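PDB 6CTZ: gentamicin resistance protein, which probably confers aminoglycoside resistance by transferring a phosphate from a guanine nucleotide to the 2'' hydroxyl of drugs such as kanamycin. Local coordinates for residues Met7-Ile17 with Ile32-Phe42. The protein carries 2 engineered substitutions. Numbering follows the deposited sequence. Where two conformers were deposited one is given.
Sequences MIMTQFPDISI and ILVNGDWVFRF. With GDP (guanosine-5'-diphosphate), chain B.
Ile8 and Phe40 meet where helix 7-11 lies across strand 38-42, the axes 11.8 Å apart at closest and 108° between their directions. Ile8 is the helix residue at the centre. Its CD1 sits over one face of the Phe40 ring, 3.9 Å from the centroid, a CH-pi contact. CG1 is anti to the carbonyl carbon (chi1 -67°), which sends the longer branch to the strands, while CG2 rests near Phe40 CZ. CD1 also touches Ile32 CD1 and Val34 CG2. At the edge of the Phe40 ring, close to its plane, Ile15 CD1 packs tightly, 3.3 Å from Phe40 CZ. Phe12 CE2 comes within 3.9 Å of Phe40 CE2, the two side chains running past each other in opposite directions. Further along the strand, Met7 bends at chi3 and brings CE to 3.8 Å from Phe42 CE1.

At the hairpin end the contact turns polar. Asn35 ND2 gives a hydrogen bond of 2.9 Å to Ser16 O, with an N-H...O angle of 161°. Asn35 OD1 accepts from Gln18 N and Ser19 N, so both ends of this amide hold the chain entering strand 20-25. Beside it, Ile17 CG1 packs on Val34 CG1. Asp37 and Trp38 form a classic beta bulge opposite Val34.

Arg41 points to the other side of the sheet, where NE and NH2 both bond GDP O1A and NH1 pairs with Glu55. The N-terminal helix thus backs the five-stranded antiparallel sheet of the kinase-like N-terminal lobe, on the face away from the nucleotide. Tyr75 of strand 73-78 and Phe85 of strand 83-89 continue this packing past Phe12 and Phe42.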
loop_
_atom_site.group_PDB
_atom_site.type_symbol
_atom_site.label_atom_id
_atom_site.label_comp_id
_atom_site.label_asym_id
_atom_site.label_seq_id
_atom_site.Cartn_x
_atom_site.Cartn_y
_atom_site.Cartn_z
ATOM N N MET A 7 5.634 25.961 -10.174
ATOM C CA MET A 7 4.420 25.334 -10.684
ATOM C C MET A 7 3.236 25.617 -9.774
ATOM O O MET A 7 2.141 25.948 -10.247
ATOM C CB MET A 7 4.621 23.827 -10.819
ATOM C CG MET A 7 5.434 23.430 -12.028
ATOM S SD MET A 7 5.365 21.656 -12.326
ATOM C CE MET A 7 6.339 21.049 -10.951
ATOM N N ILE A 8 3.440 25.497 -8.462
ATOM C CA ILE A 8 2.347 25.700 -7.517
ATOM C C ILE A 8 1.834 27.133 -7.600
ATOM O O ILE A 8 0.628 27.382 -7.723
ATOM C CB ILE A 8 2.806 25.333 -6.096
ATOM C CG1 ILE A 8 3.082 23.829 -5.991
ATOM C CG2 ILE A 8 1.765 25.745 -5.083
ATOM C CD1 ILE A 8 3.769 23.446 -4.704
ATOM N N MET A 9 2.742 28.101 -7.559
ATOM C CA MET A 9 2.285 29.483 -7.501
ATOM C C MET A 9 1.714 29.963 -8.825
ATOM O O MET A 9 0.788 30.780 -8.826
ATOM C CB MET A 9 3.383 30.390 -6.963
ATOM C CG MET A 9 3.603 30.144 -5.486
ATOM S SD MET A 9 4.595 31.408 -4.708
ATOM C CE MET A 9 6.189 31.099 -5.468
ATOM N N THR A 10 2.246 29.483 -9.951
ATOM C CA THR A 10 1.672 29.822 -11.251
ATOM C C THR A 10 0.220 29.378 -11.341
ATOM O O THR A 10 -0.652 30.130 -11.794
ATOM C CB THR A 10 2.482 29.148 -12.357
ATOM O OG1 THR A 10 3.796 29.713 -12.403
ATOM C CG2 THR A 10 1.796 29.326 -13.703
ATOM N N GLN A 11 -0.055 28.146 -10.915
ATOM C CA GLN A 11 -1.365 27.554 -11.128
ATOM C C GLN A 11 -2.373 27.864 -10.035
ATOM O O GLN A 11 -3.576 27.755 -10.288
ATOM C CB GLN A 11 -1.223 26.045 -11.330
ATOM C CG GLN A 11 -0.261 25.749 -12.469
ATOM C CD GLN A 11 -0.106 24.282 -12.779
ATOM O OE1 GLN A 11 -1.035 23.491 -12.618
ATOM N NE2 GLN A 11 1.080 23.910 -13.232
ATOM N N PHE A 12 -1.931 28.268 -8.845
ATOM C CA PHE A 12 -2.835 28.465 -7.713
ATOM C C PHE A 12 -2.587 29.832 -7.098
ATOM O O PHE A 12 -1.786 29.970 -6.167
ATOM C CB PHE A 12 -2.691 27.332 -6.700
ATOM C CG PHE A 12 -2.771 25.980 -7.329
ATOM C CD1 PHE A 12 -3.919 25.584 -7.993
ATOM C CD2 PHE A 12 -1.681 25.119 -7.307
ATOM C CE1 PHE A 12 -3.989 24.337 -8.596
ATOM C CE2 PHE A 12 -1.749 23.875 -7.910
ATOM C CZ PHE A 12 -2.902 23.490 -8.554
ATOM N N PRO A 13 -3.268 30.869 -7.596
ATOM C CA PRO A 13 -3.004 32.235 -7.118
ATOM C C PRO A 13 -3.313 32.456 -5.652
ATOM O O PRO A 13 -2.893 33.482 -5.107
ATOM C CB PRO A 13 -3.911 33.100 -8.006
ATOM C CG PRO A 13 -4.145 32.264 -9.234
ATOM C CD PRO A 13 -4.209 30.850 -8.726
ATOM N N ASP A 14 -4.049 31.563 -5.001
ATOM C CA ASP A 14 -4.360 31.736 -3.589
ATOM C C ASP A 14 -3.298 31.158 -2.664
ATOM O O ASP A 14 -3.459 31.228 -1.440
ATOM C CB ASP A 14 -5.744 31.160 -3.248
ATOM C CG ASP A 14 -5.878 29.701 -3.620
ATOM O OD1 ASP A 14 -5.222 29.267 -4.590
ATOM O OD2 ASP A 14 -6.651 28.989 -2.942
ATOM N N ILE A 15 -2.217 30.603 -3.205
ATOM C CA ILE A 15 -1.146 30.029 -2.397
ATOM C C ILE A 15 0.052 30.965 -2.451
ATOM O O ILE A 15 0.675 31.132 -3.508
ATOM C CB ILE A 15 -0.772 28.619 -2.867
ATOM C CG1 ILE A 15 -1.981 27.703 -2.745
ATOM C CG2 ILE A 15 0.406 28.072 -2.060
ATOM C CD1 ILE A 15 -1.759 26.373 -3.346
ATOM N N SER A 16 0.380 31.571 -1.313
ATOM C CA SER A 16 1.604 32.343 -1.148
ATOM C C SER A 16 2.547 31.501 -0.305
ATOM O O SER A 16 2.240 31.187 0.849
ATOM C CB SER A 16 1.329 33.674 -0.453
ATOM O OG SER A 16 2.538 34.361 -0.188
ATOM N N ILE A 17 3.682 31.132 -0.879
ATOM C CA ILE A 17 4.562 30.147 -0.267
ATOM C C ILE A 17 5.550 30.852 0.652
ATOM O O ILE A 17 6.361 31.673 0.202
ATOM C CB ILE A 17 5.268 29.299 -1.332
ATOM C CG1 ILE A 17 4.240 28.424 -2.056
ATOM C CG2 ILE A 17 6.331 28.460 -0.695
ATOM C CD1 ILE A 17 4.829 27.507 -3.105
ATOM N N ILE A 32 5.813 17.180 -0.919
ATOM C CA ILE A 32 6.404 18.299 -0.198
ATOM C C ILE A 32 5.328 18.942 0.666
ATOM O O ILE A 32 4.129 18.770 0.447
ATOM C CB ILE A 32 7.055 19.331 -1.136
ATOM C CG1 ILE A 32 6.012 19.966 -2.061
ATOM C CG2 ILE A 32 8.156 18.665 -1.936
ATOM C CD1 ILE A 32 6.575 21.090 -2.926
ATOM N N LEU A 33 5.772 19.678 1.676
ATOM C CA LEU A 33 4.872 20.352 2.599
ATOM C C LEU A 33 5.062 21.852 2.438
ATOM O O LEU A 33 6.181 22.357 2.580
ATOM C CB LEU A 33 5.151 19.922 4.037
ATOM C CG LEU A 33 4.205 20.459 5.108
ATOM C CD1 LEU A 33 2.767 19.986 4.870
ATOM C CD2 LEU A 33 4.702 20.062 6.497
ATOM N N VAL A 34 3.974 22.556 2.136
ATOM C CA VAL A 34 3.990 23.992 1.892
ATOM C C VAL A 34 3.305 24.678 3.063
ATOM O O VAL A 34 2.188 24.309 3.439
ATOM C CB VAL A 34 3.285 24.335 0.569
ATOM C CG1 VAL A 34 3.028 25.843 0.459
ATOM C CG2 VAL A 34 4.110 23.826 -0.607
ATOM N N ASN A 35 3.986 25.662 3.649
ATOM C CA ASN A 35 3.461 26.450 4.761
ATOM C C ASN A 35 3.086 25.598 5.968
ATOM O O ASN A 35 2.244 26.002 6.777
ATOM C CB ASN A 35 2.297 27.353 4.333
ATOM C CG ASN A 35 2.693 28.318 3.232
ATOM O OD1 ASN A 35 3.877 28.550 3.004
ATOM N ND2 ASN A 35 1.707 28.879 2.543
ATOM N N GLY A 36 3.698 24.421 6.105
ATOM C CA GLY A 36 3.366 23.507 7.173
ATOM C C GLY A 36 1.988 22.893 7.090
ATOM O O GLY A 36 1.638 22.082 7.957
ATOM N N ASP A 37 1.207 23.224 6.061
ATOM C CA ASP A 37 -0.212 22.900 6.017
ATOM C C ASP A 37 -0.641 22.107 4.795
ATOM O O ASP A 37 -1.608 21.349 4.889
ATOM C CB ASP A 37 -1.057 24.186 6.049
ATOM C CG ASP A 37 -0.881 24.971 7.326
ATOM O OD1 ASP A 37 -0.387 24.394 8.317
ATOM O OD2 ASP A 37 -1.247 26.163 7.337
ATOM N N TRP A 38 0.014 22.282 3.650
ATOM C CA TRP A 38 -0.467 21.751 2.381
ATOM C C TRP A 38 0.531 20.742 1.845
ATOM O O TRP A 38 1.713 21.061 1.686
ATOM C CB TRP A 38 -0.638 22.868 1.352
ATOM C CG TRP A 38 -1.773 23.779 1.659
ATOM C CD1 TRP A 38 -1.703 25.014 2.229
ATOM C CD2 TRP A 38 -3.162 23.523 1.416
ATOM N NE1 TRP A 38 -2.964 25.545 2.350
ATOM C CE2 TRP A 38 -3.878 24.650 1.861
ATOM C CE3 TRP A 38 -3.866 22.445 0.864
ATOM C CZ2 TRP A 38 -5.266 24.734 1.770
ATOM C CZ3 TRP A 38 -5.244 22.528 0.776
ATOM C CH2 TRP A 38 -5.930 23.667 1.225
ATOM N N VAL A 39 0.050 19.553 1.538
ATOM C CA VAL A 39 0.878 18.570 0.910
ATOM C C VAL A 39 0.694 18.686 -0.607
ATOM O O VAL A 39 -0.394 18.604 -1.081
ATOM C CB VAL A 39 0.474 17.114 1.336
ATOM C CG1 VAL A 39 1.285 16.084 0.569
ATOM C CG2 VAL A 39 0.588 16.928 2.832
ATOM N N PHE A 40 1.760 18.928 -1.333
ATOM C CA PHE A 40 1.737 18.858 -2.787
ATOM C C PHE A 40 2.459 17.595 -3.227
ATOM O O PHE A 40 3.592 17.332 -2.799
ATOM C CB PHE A 40 2.281 20.130 -3.446
ATOM C CG PHE A 40 1.279 21.232 -3.461
ATOM C CD1 PHE A 40 1.143 22.075 -2.366
ATOM C CD2 PHE A 40 0.416 21.378 -4.536
ATOM C CE1 PHE A 40 0.194 23.087 -2.366
ATOM C CE2 PHE A 40 -0.537 22.374 -4.538
ATOM C CZ PHE A 40 -0.654 23.223 -3.450
ATOM N N ARG A 41 1.780 16.799 -4.046
ATOM C CA ARG A 41 2.200 15.436 -4.327
ATOM C C ARG A 41 2.340 15.279 -5.834
ATOM O O ARG A 41 1.364 15.458 -6.578
ATOM C CB ARG A 41 1.182 14.458 -3.747
ATOM C CG ARG A 41 1.588 13.000 -3.809
ATOM C CD ARG A 41 0.500 12.219 -3.118
ATOM N NE ARG A 41 0.536 10.762 -3.157
ATOM C CZ ARG A 41 -0.316 10.025 -3.865
ATOM N NH1 ARG A 41 -1.182 10.599 -4.695
ATOM N NH2 ARG A 41 -0.313 8.705 -3.740
ATOM N N PHE A 42 3.553 14.946 -6.269
ATOM C CA PHE A 42 3.955 14.984 -7.670
ATOM C C PHE A 42 4.300 13.585 -8.152
ATOM O O PHE A 42 5.255 12.979 -7.635
ATOM C CB PHE A 42 5.178 15.889 -7.819
ATOM C CG PHE A 42 4.903 17.336 -7.521
ATOM C CD1 PHE A 42 4.468 18.197 -8.521
ATOM C CD2 PHE A 42 5.091 17.837 -6.243
ATOM C CE1 PHE A 42 4.219 19.536 -8.248
ATOM C CE2 PHE A 42 4.847 19.173 -5.963
ATOM C CZ PHE A 42 4.408 20.022 -6.968
HETATM P PB GDP B . 3.987 6.825 -3.009
HETATM O O1B GDP B . 2.722 6.551 -3.788
HETATM O O2B GDP B . 4.258 5.760 -1.966
HETATM O O3B GDP B . 5.162 7.113 -3.915
HETATM O O3A GDP B . 3.709 8.223 -2.243
HETATM P PA GDP B . 2.792 8.504 -0.937
HETATM O O1A GDP B . 1.414 8.940 -1.339
HETATM O O2A GDP B . 2.831 7.306 -0.004
HETATM O "O5'" GDP B . 3.548 9.800 -0.317
HETATM C "C5'" GDP B . 4.936 9.711 -0.025
HETATM C "C4'" GDP B . 5.144 9.965 1.449
HETATM O "O4'" GDP B . 4.802 11.322 1.734
HETATM C "C3'" GDP B . 4.257 9.149 2.375
HETATM O "O3'" GDP B . 4.744 7.819 2.581
HETATM C "C2'" GDP B . 4.349 9.976 3.634
HETATM O "O2'" GDP B . 5.612 9.773 4.275
HETATM C "C1'" GDP B . 4.350 11.391 3.080
HETATM N N9 GDP B . 2.974 11.928 3.061
HETATM C C8 GDP B . 2.127 12.008 2.010
HETATM N N7 GDP B . 0.958 12.572 2.411
HETATM C C5 GDP B . 1.070 12.855 3.724
HETATM C C6 GDP B . 0.220 13.435 4.771
HETATM O O6 GDP B . -0.930 13.835 4.509
HETATM N N1 GDP B . 0.748 13.535 6.000
HETATM C C2 GDP B . 1.994 13.117 6.316
HETATM N N2 GDP B . 2.444 13.271 7.576
HETATM N N3 GDP B . 2.829 12.564 5.409
HETATM C C4 GDP B . 2.405 12.432 4.134
#